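Local coordinates for protein cyanophycinase-like exopeptidase (actinobacterium SCGC AAA027-L06, PDB 6NQC) that is probably a serine peptidase of family S51, related to cyanophycinase, that cleaves peptide substrates by hydrolysis, at residues Leu97-Ala102 with Thr130-Pro135. Numbering follows the deposited sequence.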
# COMPACT_ATOMS: atom_id res chain seq x y z
N LEU A 97 3.56 -9.00 -13.66
CA LEU A 97 3.71 -10.21 -12.87
C LEU A 97 5.15 -10.62 -12.66
O LEU A 97 5.43 -11.42 -11.76
CB LEU A 97 2.94 -11.35 -13.52
CG LEU A 97 1.50 -11.05 -13.92
CD1 LEU A 97 0.83 -12.32 -14.44
CD2 LEU A 97 0.69 -10.47 -12.78
N LYS A 98 6.06 -10.12 -13.48
CA LYS A 98 7.49 -10.37 -13.34
C LYS A 98 8.20 -9.08 -13.72
O LYS A 98 7.61 -8.18 -14.33
CB LYS A 98 7.95 -11.56 -14.20
CG LYS A 98 7.67 -11.40 -15.70
CD LYS A 98 7.91 -12.70 -16.48
CE LYS A 98 7.89 -12.44 -18.00
NZ LYS A 98 6.57 -11.89 -18.46
N ARG A 99 9.49 -9.01 -13.42
CA ARG A 99 10.21 -7.76 -13.47
C ARG A 99 10.30 -7.22 -14.90
O ARG A 99 10.26 -6.00 -15.10
CB ARG A 99 11.60 -7.97 -12.85
CG ARG A 99 12.40 -6.72 -12.75
CD ARG A 99 13.61 -6.87 -11.85
NE ARG A 99 14.39 -5.63 -11.89
CZ ARG A 99 14.32 -4.66 -11.00
NH1 ARG A 99 13.51 -4.78 -9.95
NH2 ARG A 99 15.06 -3.57 -11.15
N GLU A 100 10.38 -8.10 -15.90
CA GLU A 100 10.39 -7.63 -17.28
C GLU A 100 9.16 -6.79 -17.59
O GLU A 100 9.25 -5.81 -18.34
CB GLU A 100 10.46 -8.83 -18.23
CG GLU A 100 11.57 -9.86 -17.90
CD GLU A 100 11.22 -10.80 -16.73
OE1 GLU A 100 10.61 -11.85 -16.97
OE2 GLU A 100 11.55 -10.49 -15.56
N ASP A 101 8.01 -7.12 -17.00
CA ASP A 101 6.80 -6.36 -17.29
C ASP A 101 6.86 -4.93 -16.75
O ASP A 101 6.10 -4.09 -17.21
CB ASP A 101 5.58 -7.07 -16.68
CG ASP A 101 5.43 -8.50 -17.16
OD1 ASP A 101 5.94 -8.81 -18.26
OD2 ASP A 101 4.86 -9.32 -16.40
N ALA A 102 7.72 -4.65 -15.77
CA ALA A 102 7.84 -3.31 -15.22
C ALA A 102 8.60 -2.37 -16.13
O ALA A 102 8.84 -1.23 -15.75
CB ALA A 102 8.47 -3.39 -13.83
N THR A 130 10.42 -7.27 -7.50
CA THR A 130 9.98 -7.16 -8.88
C THR A 130 9.89 -5.72 -9.35
O THR A 130 10.21 -5.46 -10.51
CB THR A 130 8.63 -7.87 -9.06
OG1 THR A 130 8.79 -9.28 -8.84
CG2 THR A 130 8.13 -7.71 -10.43
N LEU A 131 9.50 -4.78 -8.48
CA LEU A 131 9.34 -3.40 -8.92
C LEU A 131 10.47 -2.47 -8.49
O LEU A 131 10.54 -1.33 -9.00
CB LEU A 131 8.03 -2.80 -8.40
CG LEU A 131 6.78 -3.57 -8.86
CD1 LEU A 131 5.51 -2.90 -8.36
CD2 LEU A 131 6.76 -3.76 -10.37
N ILE A 132 11.32 -2.87 -7.54
CA ILE A 132 12.27 -1.89 -6.99
C ILE A 132 13.15 -1.37 -8.12
O ILE A 132 13.66 -2.15 -8.94
CB ILE A 132 13.10 -2.50 -5.86
CG1 ILE A 132 13.90 -1.43 -5.15
CG2 ILE A 132 14.01 -3.60 -6.44
CD1 ILE A 132 14.57 -1.93 -3.83
N ASN A 133 13.34 -0.05 -8.17
CA ASN A 133 14.24 0.57 -9.13
C ASN A 133 13.88 0.21 -10.57
O ASN A 133 14.75 -0.01 -11.42
CB ASN A 133 15.70 0.19 -8.86
CG ASN A 133 16.13 0.57 -7.49
OD1 ASN A 133 15.61 1.51 -6.89
ND2 ASN A 133 17.09 -0.16 -6.96
N THR A 134 12.57 0.20 -10.87
CA THR A 134 12.14 -0.03 -12.23
C THR A 134 11.54 1.25 -12.79
O THR A 134 11.09 2.13 -12.05
CB THR A 134 11.07 -1.12 -12.33
OG1 THR A 134 9.94 -0.71 -11.55
CG2 THR A 134 11.56 -2.47 -11.88
N PRO A 135 11.43 1.35 -14.11
CA PRO A 135 10.76 2.53 -14.67
C PRO A 135 9.32 2.62 -14.20
O PRO A 135 8.82 3.72 -13.97
CB PRO A 135 10.88 2.31 -16.19
CG PRO A 135 11.39 0.96 -16.40
CD PRO A 135 12.04 0.49 -15.15
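The aliphatic part of Arg99 lies over the carbonyl of Thr130, CG 3.4 Å from Thr130 O, and its guanidinium reaches the type II beta turn from Leu131 to Thr134, which links helix 124-131 to helix 135-145. With CG anti to the backbone N (chi1 -175°) and the chain extended as far as NE, the group meets the turn end-on. Its two terminal nitrogens share one acceptor: NH1 lies 2.8 Å from Ile132 O, on a lone pair in the carbonyl plane, and NH2 lies 3.0 Å from Ile132 O, nearly along the C=O axis. The two bent bonds to one in-plane oxygen probably limit how the guanidinium can turn; over one face, offset toward the rim, lies Thr134 CG2, 3.6 Å from Arg99 CZ. NH1 also makes a weak hydrogen bond to Asp129 O. Thr130 CG2 packs 3.5 Å from Arg99 N, while Thr130 OG1 is hydrogen-bonded to Tyr126 O. Ala102, in the 3-10 segment 99-102, turns its CB toward Thr134 CB; Ala102 CB is 3.9 Å from Leu131 CD2. Leu136 joins Ala102 by a backbone hydrogen bond, tying the loop after strand 90-93 to the start of helix 135-145. Thr134 is the N-cap of that helix: OG1 accepts a hydrogen bond from Trp137 N and donates to Leu131 O at 2.7 Å, tilted 29° from the carbonyl plane, reinforcing the weak backbone bond from Thr134 N to Leu131 O.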